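Long-range contact in cytochrome c XoxG (Methylobacterium extorquens, PDB 6ONQ), which is a c-type cytochrome that binds heme c and probably transfers electrons in lanthanide-dependent methanol oxidation: residues F71-Y85 and A170-P183. Residues are numbered along the deposited sequence; the frame is centred on the assembly and turned at random.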
ATOM      1  N   PHE A  71      -3.211  -1.794  -6.277  1.00 19.69           N
ATOM      2  CA  PHE A  71      -3.041  -3.201  -5.968  1.00 23.56           C
ATOM      3  C   PHE A  71      -3.710  -4.082  -7.020  1.00 29.01           C
ATOM      4  O   PHE A  71      -4.251  -3.609  -8.023  1.00 34.44           O
ATOM      5  CB  PHE A  71      -3.611  -3.492  -4.588  1.00 27.92           C
ATOM      6  CG  PHE A  71      -4.998  -2.977  -4.400  1.00 28.75           C
ATOM      7  CD1 PHE A  71      -6.082  -3.674  -4.892  1.00 23.43           C
ATOM      8  CD2 PHE A  71      -5.220  -1.786  -3.738  1.00 25.67           C
ATOM      9  CE1 PHE A  71      -7.359  -3.199  -4.712  1.00 23.78           C
ATOM     10  CE2 PHE A  71      -6.499  -1.310  -3.555  1.00 21.97           C
ATOM     11  CZ  PHE A  71      -7.568  -2.015  -4.044  1.00 13.49           C
ATOM     12  N   HIS A  72      -3.671  -5.394  -6.771  1.00 32.98           N
ATOM     13  CA  HIS A  72      -4.305  -6.369  -7.657  1.00 27.82           C
ATOM     14  C   HIS A  72      -4.421  -7.677  -6.877  1.00 28.71           C
ATOM     15  O   HIS A  72      -3.450  -8.433  -6.792  1.00 42.42           O
ATOM     16  CB  HIS A  72      -3.519  -6.559  -8.941  1.00 22.49           C
ATOM     17  CG  HIS A  72      -4.170  -7.501  -9.903  1.00 39.02           C
ATOM     18  ND1 HIS A  72      -3.459  -8.421 -10.644  1.00 52.35           N
ATOM     19  CD2 HIS A  72      -5.469  -7.672 -10.240  1.00 37.81           C
ATOM     20  CE1 HIS A  72      -4.290  -9.114 -11.400  1.00 41.29           C
ATOM     21  NE2 HIS A  72      -5.516  -8.680 -11.171  1.00 48.21           N
ATOM     22  N   ILE A  73      -5.605  -7.920  -6.315  1.00 27.07           N
ATOM     23  CA  ILE A  73      -5.921  -9.134  -5.571  1.00 34.65           C
ATOM     24  C   ILE A  73      -6.603 -10.119  -6.507  1.00 40.95           C
ATOM     25  O   ILE A  73      -7.371  -9.725  -7.393  1.00 32.32           O
ATOM     26  CB  ILE A  73      -6.817  -8.825  -4.358  1.00 34.45           C
ATOM     27  CG1 ILE A  73      -6.404  -7.509  -3.706  1.00 33.33           C
ATOM     28  CG2 ILE A  73      -6.765  -9.940  -3.348  1.00 41.58           C
ATOM     29  CD1 ILE A  73      -5.012  -7.504  -3.186  1.00 20.34           C
ATOM     30  N   THR A  74      -6.330 -11.407  -6.309  1.00 52.84           N
ATOM     31  CA  THR A  74      -6.813 -12.443  -7.209  1.00 49.30           C
ATOM     32  C   THR A  74      -7.150 -13.699  -6.410  1.00 58.93           C
ATOM     33  O   THR A  74      -6.866 -13.797  -5.211  1.00 50.71           O
ATOM     34  CB  THR A  74      -5.784 -12.725  -8.310  1.00 57.81           C
ATOM     35  OG1 THR A  74      -4.460 -12.623  -7.763  1.00 57.81           O
ATOM     36  CG2 THR A  74      -5.941 -11.717  -9.455  1.00 44.29           C
ATOM     37  N   ASN A  75      -7.787 -14.648  -7.096  1.00 60.91           N
ATOM     38  CA  ASN A  75      -8.249 -15.923  -6.534  1.00 67.17           C
ATOM     39  C   ASN A  75      -8.930 -15.742  -5.179  1.00 58.40           C
ATOM     40  O   ASN A  75      -8.505 -16.276  -4.154  1.00 64.80           O
ATOM     41  CB  ASN A  75      -7.111 -16.934  -6.437  1.00 65.13           C
ATOM     42  CG  ASN A  75      -6.315 -17.026  -7.717  1.00 90.18           C
ATOM     43  OD1 ASN A  75      -6.795 -16.638  -8.788  1.00107.79           O
ATOM     44  ND2 ASN A  75      -5.098 -17.546  -7.622  1.00 76.21           N
ATOM     45  N   ASP A  76     -10.017 -14.976  -5.208  1.00 54.30           N
ATOM     46  CA  ASP A  76     -10.941 -14.847  -4.084  1.00 64.04           C
ATOM     47  C   ASP A  76     -10.232 -14.388  -2.811  1.00 66.51           C
ATOM     48  O   ASP A  76     -10.361 -14.986  -1.741  1.00 62.08           O
ATOM     49  CB  ASP A  76     -11.701 -16.154  -3.861  1.00 82.44           C
ATOM     50  CG  ASP A  76     -12.956 -16.248  -4.720  1.00102.18           C
ATOM     51  OD1 ASP A  76     -12.855 -16.705  -5.879  1.00107.20           O
ATOM     52  OD2 ASP A  76     -14.044 -15.854  -4.244  1.00 88.77           O
ATOM     53  N   GLY A  77      -9.473 -13.305  -2.942  1.00 66.96           N
ATOM     54  CA  GLY A  77      -8.938 -12.616  -1.787  1.00 62.49           C
ATOM     55  C   GLY A  77      -7.731 -13.250  -1.144  1.00 66.60           C
ATOM     56  O   GLY A  77      -7.414 -12.917   0.005  1.00 69.34           O
ATOM     57  N   LYS A  78      -7.032 -14.139  -1.847  1.00 51.17           N
ATOM     58  CA  LYS A  78      -5.897 -14.855  -1.275  1.00 51.42           C
ATOM     59  C   LYS A  78      -4.566 -14.482  -1.907  1.00 49.33           C
ATOM     60  O   LYS A  78      -3.571 -14.334  -1.194  1.00 50.88           O
ATOM     61  CB  LYS A  78      -6.123 -16.366  -1.396  1.00 59.95           C
ATOM     62  CG  LYS A  78      -7.336 -16.855  -0.607  1.00 50.45           C
ATOM     63  CD  LYS A  78      -7.307 -18.364  -0.409  1.00 72.67           C
ATOM     64  CE  LYS A  78      -7.414 -19.120  -1.734  1.00 82.75           C
ATOM     65  NZ  LYS A  78      -8.776 -19.025  -2.342  1.00 57.94           N
ATOM     66  N   LYS A  79      -4.531 -14.298  -3.223  1.00 45.98           N
ATOM     67  CA  LYS A  79      -3.317 -13.918  -3.930  1.00 37.05           C
ATOM     68  C   LYS A  79      -3.257 -12.398  -4.088  1.00 48.09           C
ATOM     69  O   LYS A  79      -4.282 -11.749  -4.310  1.00 45.63           O
ATOM     70  CB  LYS A  79      -3.285 -14.612  -5.295  1.00 36.63           C
ATOM     71  CG  LYS A  79      -1.920 -14.649  -5.939  1.00 36.17           C
ATOM     72  CD  LYS A  79      -1.991 -15.087  -7.395  1.00 33.99           C
ATOM     73  CE  LYS A  79      -0.649 -14.840  -8.085  1.00 60.96           C
ATOM     74  NZ  LYS A  79      -0.272 -15.813  -9.146  1.00 70.11           N
ATOM     75  N   VAL A  80      -2.055 -11.826  -3.960  1.00 39.31           N
ATOM     76  CA  VAL A  80      -1.864 -10.381  -4.058  1.00 24.88           C
ATOM     77  C   VAL A  80      -0.696 -10.079  -4.983  1.00 35.36           C
ATOM     78  O   VAL A  80       0.213 -10.892  -5.152  1.00 43.38           O
ATOM     79  CB  VAL A  80      -1.617  -9.715  -2.687  1.00 27.61           C
ATOM     80  CG1 VAL A  80      -2.706 -10.089  -1.684  1.00 25.87           C
ATOM     81  CG2 VAL A  80      -0.243 -10.067  -2.175  1.00 34.04           C
ATOM     82  N   ASP A  81      -0.728  -8.889  -5.585  1.00 39.10           N
ATOM     83  CA  ASP A  81       0.370  -8.431  -6.423  1.00 24.96           C
ATOM     84  C   ASP A  81       1.622  -8.228  -5.578  1.00 26.73           C
ATOM     85  O   ASP A  81       1.577  -8.200  -4.345  1.00 27.17           O
ATOM     86  CB  ASP A  81       0.000  -7.130  -7.148  1.00 32.48           C
ATOM     87  CG  ASP A  81       0.132  -5.874  -6.256  1.00 38.21           C
ATOM     88  OD1 ASP A  81      -0.692  -5.685  -5.325  1.00 20.90           O
ATOM     89  OD2 ASP A  81       1.052  -5.057  -6.504  1.00 44.84           O
ATOM     90  N   TRP A  82       2.754  -8.057  -6.263  1.00 28.37           N
ATOM     91  CA  TRP A  82       4.030  -7.986  -5.562  1.00 22.31           C
ATOM     92  C   TRP A  82       4.054  -6.835  -4.566  1.00 27.12           C
ATOM     93  O   TRP A  82       4.444  -7.009  -3.406  1.00 31.64           O
ATOM     94  CB  TRP A  82       5.178  -7.847  -6.557  1.00 26.73           C
ATOM     95  CG  TRP A  82       6.443  -7.515  -5.859  1.00 31.77           C
ATOM     96  CD1 TRP A  82       7.100  -6.320  -5.873  1.00 42.67           C
ATOM     97  CD2 TRP A  82       7.197  -8.378  -5.006  1.00 31.00           C
ATOM     98  NE1 TRP A  82       8.225  -6.387  -5.088  1.00 41.45           N
ATOM     99  CE2 TRP A  82       8.306  -7.642  -4.542  1.00 50.62           C
ATOM    100  CE3 TRP A  82       7.042  -9.704  -4.588  1.00 43.04           C
ATOM    101  CZ2 TRP A  82       9.254  -8.188  -3.680  1.00 47.81           C
ATOM    102  CZ3 TRP A  82       7.985 -10.245  -3.736  1.00 34.20           C
ATOM    103  CH2 TRP A  82       9.079  -9.489  -3.293  1.00 49.89           C
ATOM    104  N   PHE A  83       3.621  -5.651  -4.992  1.00 33.72           N
ATOM    105  CA  PHE A  83       3.807  -4.472  -4.155  1.00 26.22           C
ATOM    106  C   PHE A  83       2.901  -4.485  -2.934  1.00 25.16           C
ATOM    107  O   PHE A  83       3.258  -3.909  -1.903  1.00 21.75           O
ATOM    108  CB  PHE A  83       3.605  -3.208  -4.977  1.00 18.94           C
ATOM    109  CG  PHE A  83       4.720  -2.958  -5.932  1.00 32.19           C
ATOM    110  CD1 PHE A  83       4.836  -3.710  -7.088  1.00 47.70           C
ATOM    111  CD2 PHE A  83       5.687  -2.014  -5.653  1.00 44.72           C
ATOM    112  CE1 PHE A  83       5.882  -3.499  -7.962  1.00 52.56           C
ATOM    113  CE2 PHE A  83       6.741  -1.796  -6.526  1.00 40.82           C
ATOM    114  CZ  PHE A  83       6.837  -2.537  -7.676  1.00 51.92           C
ATOM    115  N   THR A  84       1.747  -5.145  -3.001  1.00 22.66           N
ATOM    116  CA  THR A  84       0.984  -5.324  -1.772  1.00 16.04           C
ATOM    117  C   THR A  84       1.749  -6.211  -0.797  1.00 27.07           C
ATOM    118  O   THR A  84       1.877  -5.883   0.388  1.00 32.38           O
ATOM    119  CB  THR A  84      -0.399  -5.902  -2.063  1.00 22.92           C
ATOM    120  OG1 THR A  84      -1.124  -5.017  -2.927  1.00 21.10           O
ATOM    121  CG2 THR A  84      -1.175  -6.066  -0.771  1.00 17.87           C
ATOM    122  N   TYR A  85       2.282  -7.336  -1.286  1.00 36.58           N
ATOM    123  CA  TYR A  85       3.106  -8.203  -0.445  1.00 32.74           C
ATOM    124  C   TYR A  85       4.300  -7.437   0.115  1.00 27.62           C
ATOM    125  O   TYR A  85       4.498  -7.376   1.335  1.00 30.04           O
ATOM    126  CB  TYR A  85       3.562  -9.430  -1.250  1.00 35.71           C
ATOM    127  CG  TYR A  85       4.601 -10.300  -0.565  1.00 47.22           C
ATOM    128  CD1 TYR A  85       4.232 -11.259   0.377  1.00 44.55           C
ATOM    129  CD2 TYR A  85       5.954 -10.166  -0.865  1.00 49.20           C
ATOM    130  CE1 TYR A  85       5.183 -12.053   1.004  1.00 55.62           C
ATOM    131  CE2 TYR A  85       6.911 -10.955  -0.243  1.00 62.16           C
ATOM    132  CZ  TYR A  85       6.521 -11.897   0.690  1.00 68.27           C
ATOM    133  OH  TYR A  85       7.474 -12.680   1.307  1.00 65.21           O
ATOM    134  N   ALA A 170      -9.970  -4.183   0.529  1.00 21.37           N
ATOM    135  CA  ALA A 170      -9.638  -5.274  -0.384  1.00 25.95           C
ATOM    136  C   ALA A 170      -8.656  -6.264   0.217  1.00 30.88           C
ATOM    137  O   ALA A 170      -8.454  -7.343  -0.352  1.00 32.41           O
ATOM    138  CB  ALA A 170      -9.054  -4.728  -1.689  1.00 21.91           C
ATOM    139  N   TRP A 171      -8.023  -5.908   1.327  1.00 34.76           N
ATOM    140  CA  TRP A 171      -7.180  -6.822   2.070  1.00 30.21           C
ATOM    141  C   TRP A 171      -7.522  -6.670   3.536  1.00 34.87           C
ATOM    142  O   TRP A 171      -7.755  -5.554   4.008  1.00 38.21           O
ATOM    143  CB  TRP A 171      -5.689  -6.555   1.851  1.00 28.72           C
ATOM    144  CG  TRP A 171      -4.831  -7.582   2.531  1.00 49.07           C
ATOM    145  CD1 TRP A 171      -4.086  -7.411   3.661  1.00 41.46           C
ATOM    146  CD2 TRP A 171      -4.652  -8.949   2.139  1.00 44.77           C
ATOM    147  NE1 TRP A 171      -3.450  -8.580   3.987  1.00 34.61           N
ATOM    148  CE2 TRP A 171      -3.783  -9.540   3.069  1.00 36.07           C
ATOM    149  CE3 TRP A 171      -5.144  -9.728   1.088  1.00 59.10           C
ATOM    150  CZ2 TRP A 171      -3.396 -10.870   2.984  1.00 35.59           C
ATOM    151  CZ3 TRP A 171      -4.754 -11.049   1.005  1.00 44.12           C
ATOM    152  CH2 TRP A 171      -3.885 -11.604   1.944  1.00 36.85           C
ATOM    153  N   GLY A 172      -7.556  -7.784   4.247  1.00 30.87           N
ATOM    154  CA  GLY A 172      -7.883  -7.794   5.656  1.00 28.69           C
ATOM    155  C   GLY A 172      -6.678  -7.580   6.542  1.00 28.76           C
ATOM    156  O   GLY A 172      -5.691  -6.942   6.159  1.00 37.47           O
ATOM    157  N   ARG A 173      -6.758  -8.119   7.749  1.00 42.99           N
ATOM    158  CA  ARG A 173      -5.670  -7.979   8.718  1.00 54.86           C
ATOM    159  C   ARG A 173      -4.850  -9.254   8.829  1.00 41.01           C
ATOM    160  O   ARG A 173      -4.529  -9.724   9.921  1.00 57.70           O
ATOM    161  CB  ARG A 173      -6.216  -7.568  10.076  1.00 37.87           C
ATOM    162  CG  ARG A 173      -7.206  -6.437  10.022  1.00 43.25           C
ATOM    163  CD  ARG A 173      -7.545  -6.014  11.425  1.00 56.65           C
ATOM    164  NE  ARG A 173      -6.490  -6.437  12.336  1.00 54.19           N
ATOM    165  CZ  ARG A 173      -6.513  -6.241  13.648  1.00 68.14           C
ATOM    166  NH1 ARG A 173      -7.549  -5.623  14.209  1.00 72.85           N
ATOM    167  NH2 ARG A 173      -5.502  -6.667  14.396  1.00 56.78           N
ATOM    168  N   ALA A 174      -4.490  -9.816   7.687  1.00 28.46           N
ATOM    169  CA  ALA A 174      -3.683 -11.019   7.620  1.00 33.42           C
ATOM    170  C   ALA A 174      -2.326 -10.700   7.011  1.00 44.10           C
ATOM    171  O   ALA A 174      -2.100  -9.621   6.464  1.00 52.19           O
ATOM    172  CB  ALA A 174      -4.400 -12.097   6.803  1.00 26.36           C
ATOM    173  N   ARG A 175      -1.414 -11.652   7.127  1.00 46.29           N
ATOM    174  CA  ARG A 175      -0.214 -11.466   6.325  1.00 34.74           C
ATOM    175  C   ARG A 175      -0.429 -12.076   4.940  1.00 43.53           C
ATOM    176  O   ARG A 175      -1.034 -13.150   4.824  1.00 44.39           O
ATOM    177  CB  ARG A 175       0.989 -12.116   7.008  1.00 42.97           C
ATOM    178  CG  ARG A 175       2.222 -12.282   6.138  1.00 41.55           C
ATOM    179  CD  ARG A 175       3.259 -13.135   6.841  1.00 41.59           C
ATOM    180  NE  ARG A 175       4.061 -12.367   7.792  1.00 40.42           N
ATOM    181  CZ  ARG A 175       5.190 -11.734   7.478  1.00 51.76           C
ATOM    182  NH1 ARG A 175       5.657 -11.768   6.230  1.00 47.68           N
ATOM    183  NH2 ARG A 175       5.851 -11.062   8.410  1.00 30.96           N
ATOM    184  N   PRO A 176       0.007 -11.416   3.867  1.00 42.31           N
ATOM    185  CA  PRO A 176      -0.187 -11.989   2.527  1.00 51.58           C
ATOM    186  C   PRO A 176       0.587 -13.290   2.368  1.00 48.74           C
ATOM    187  O   PRO A 176       1.772 -13.364   2.700  1.00 49.52           O
ATOM    188  CB  PRO A 176       0.338 -10.894   1.589  1.00 43.06           C
ATOM    189  CG  PRO A 176       0.250  -9.639   2.386  1.00 33.07           C
ATOM    190  CD  PRO A 176       0.540 -10.045   3.804  1.00 37.24           C
ATOM    191  N   GLY A 177      -0.092 -14.306   1.866  1.00 48.64           N
ATOM    192  CA  GLY A 177       0.494 -15.619   1.618  1.00 37.72           C
ATOM    193  C   GLY A 177       0.892 -15.740   0.179  1.00 34.53           C
ATOM    194  O   GLY A 177       2.017 -15.383  -0.237  1.00 32.97           O
ATOM    195  N   GLU A 178      -0.009 -16.274  -0.641  1.00 26.15           N
ATOM    196  CA  GLU A 178       0.216 -16.342  -2.073  1.00 28.92           C
ATOM    197  C   GLU A 178       0.473 -14.946  -2.616  1.00 35.18           C
ATOM    198  O   GLU A 178      -0.268 -14.007  -2.317  1.00 44.90           O
ATOM    199  CB  GLU A 178      -0.999 -16.972  -2.758  1.00 41.89           C
ATOM    200  CG  GLU A 178      -0.746 -17.522  -4.167  1.00 62.65           C
ATOM    201  CD  GLU A 178      -2.037 -17.949  -4.886  1.00 83.45           C
ATOM    202  OE1 GLU A 178      -1.979 -18.185  -6.117  1.00 79.01           O
ATOM    203  OE2 GLU A 178      -3.104 -18.047  -4.228  1.00 65.23           O
ATOM    204  N   LYS A 179       1.539 -14.807  -3.394  1.00 43.71           N
ATOM    205  CA  LYS A 179       1.862 -13.559  -4.068  1.00 43.64           C
ATOM    206  C   LYS A 179       2.081 -13.831  -5.549  1.00 52.74           C
ATOM    207  O   LYS A 179       2.131 -14.982  -5.995  1.00 57.14           O
ATOM    208  CB  LYS A 179       3.107 -12.889  -3.461  1.00 42.37           C
ATOM    209  CG  LYS A 179       4.430 -13.563  -3.828  1.00 49.37           C
ATOM    210  CD  LYS A 179       5.520 -13.292  -2.792  1.00 44.17           C
ATOM    211  CE  LYS A 179       5.553 -14.363  -1.702  1.00 63.23           C
ATOM    212  NZ  LYS A 179       6.208 -15.632  -2.151  1.00 53.49           N
ATOM    213  N   GLU A 180       2.190 -12.751  -6.315  1.00 53.36           N
ATOM    214  CA  GLU A 180       2.673 -12.834  -7.683  1.00 41.55           C
ATOM    215  C   GLU A 180       4.182 -12.664  -7.671  1.00 55.81           C
ATOM    216  O   GLU A 180       4.754 -12.090  -6.742  1.00 62.77           O
ATOM    217  CB  GLU A 180       2.014 -11.776  -8.579  1.00 35.62           C
ATOM    218  CG  GLU A 180       0.496 -11.680  -8.388  1.00 48.66           C
ATOM    219  CD  GLU A 180      -0.201 -10.690  -9.318  1.00 65.43           C
ATOM    220  OE1 GLU A 180       0.483  -9.909 -10.027  1.00 37.98           O
ATOM    221  OE2 GLU A 180      -1.457 -10.704  -9.334  1.00 60.32           O
ATOM    222  N   ASP A 181       4.832 -13.183  -8.710  1.00 71.43           N
ATOM    223  CA  ASP A 181       6.287 -13.165  -8.741  1.00 80.30           C
ATOM    224  C   ASP A 181       6.816 -11.734  -8.713  1.00 60.35           C
ATOM    225  O   ASP A 181       6.182 -10.802  -9.214  1.00 71.80           O
ATOM    226  CB  ASP A 181       6.801 -13.895  -9.982  1.00 72.93           C
ATOM    227  CG  ASP A 181       6.732 -15.399  -9.831  1.00 89.68           C
ATOM    228  OD1 ASP A 181       7.557 -16.099 -10.455  1.00 94.26           O
ATOM    229  OD2 ASP A 181       5.851 -15.879  -9.084  1.00 86.79           O
ATOM    230  N   LYS A 182       7.981 -11.565  -8.100  1.00 47.92           N
ATOM    231  CA  LYS A 182       8.637 -10.262  -8.084  1.00 52.66           C
ATOM    232  C   LYS A 182       9.104  -9.913  -9.490  1.00 50.47           C
ATOM    233  O   LYS A 182       9.889 -10.668 -10.078  1.00 68.02           O
ATOM    234  CB  LYS A 182       9.818 -10.252  -7.116  1.00 45.83           C
ATOM    235  CG  LYS A 182      10.467  -8.880  -6.961  1.00 56.00           C
ATOM    236  CD  LYS A 182      11.638  -8.897  -5.971  1.00 71.37           C
ATOM    237  CE  LYS A 182      12.111  -7.476  -5.627  1.00 66.80           C
ATOM    238  NZ  LYS A 182      13.250  -7.439  -4.647  1.00 39.15           N
ATOM    239  N   PRO A 183       8.652  -8.804 -10.065  1.00 43.91           N
ATOM    240  CA  PRO A 183       9.061  -8.454 -11.427  1.00 50.77           C
ATOM    241  C   PRO A 183      10.520  -8.038 -11.500  1.00 65.66           C
ATOM    242  O   PRO A 183      11.139  -7.647 -10.507  1.00 61.26           O
ATOM    243  CB  PRO A 183       8.141  -7.284 -11.782  1.00 57.00           C
ATOM    244  CG  PRO A 183       7.734  -6.720 -10.472  1.00 60.14           C
ATOM    245  CD  PRO A 183       7.659  -7.868  -9.522  1.00 41.36           C
TER
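A170 begins the contact by setting its CB against the ring of F71, 3.8 Å from CE1. W171, its CG anti to the backbone N (chi1 -175°), sends the benzo end of its indole to V80, whose CG1 lies 3.5 Å from CZ3; NE1 meanwhile donates to A174 O, near the ring plane, and so helps fix how the indole is turned. P176 rests its CB against both V80 CG2 and Y85 CD1. At E178 the chain comes alongside 79-80: V80 N donates to E178 O (3.3 Å), and E180 N donates to V80 O (3.0 Å). E178 runs obliquely over the aliphatic part of K79. K179, kinked toward the end of its chain, lays CD over the centre of the Y85 ring, 3.6 Å from its centroid, a CH-pi contact. The extended E180 brings its carboxylate up against the backbone of D81; OE1 is hydrogen-bonded to the hydroxyl of Y62, while OE2 stands 3.3 Å from H72 ND1, carboxylate and imidazole almost perpendicular. The extended K182 crosses one face of W82 with CG 3.7 Å from the centroid of the six-membered ring, and its NZ pairs with E190 of helix 184-193. Replacing W82 by alanine is likely to leave the methylenes of K182 without the ring face they lie on and to open a gap beside P183 CD. The whole exemplifies how an irregular segment can be docked on a sheet edge: one parallel bridge, V80 with K179, adds the loop leading to helix 184-193 alongside an edge strand, 79-80, of a small antiparallel sheet, away from the heme.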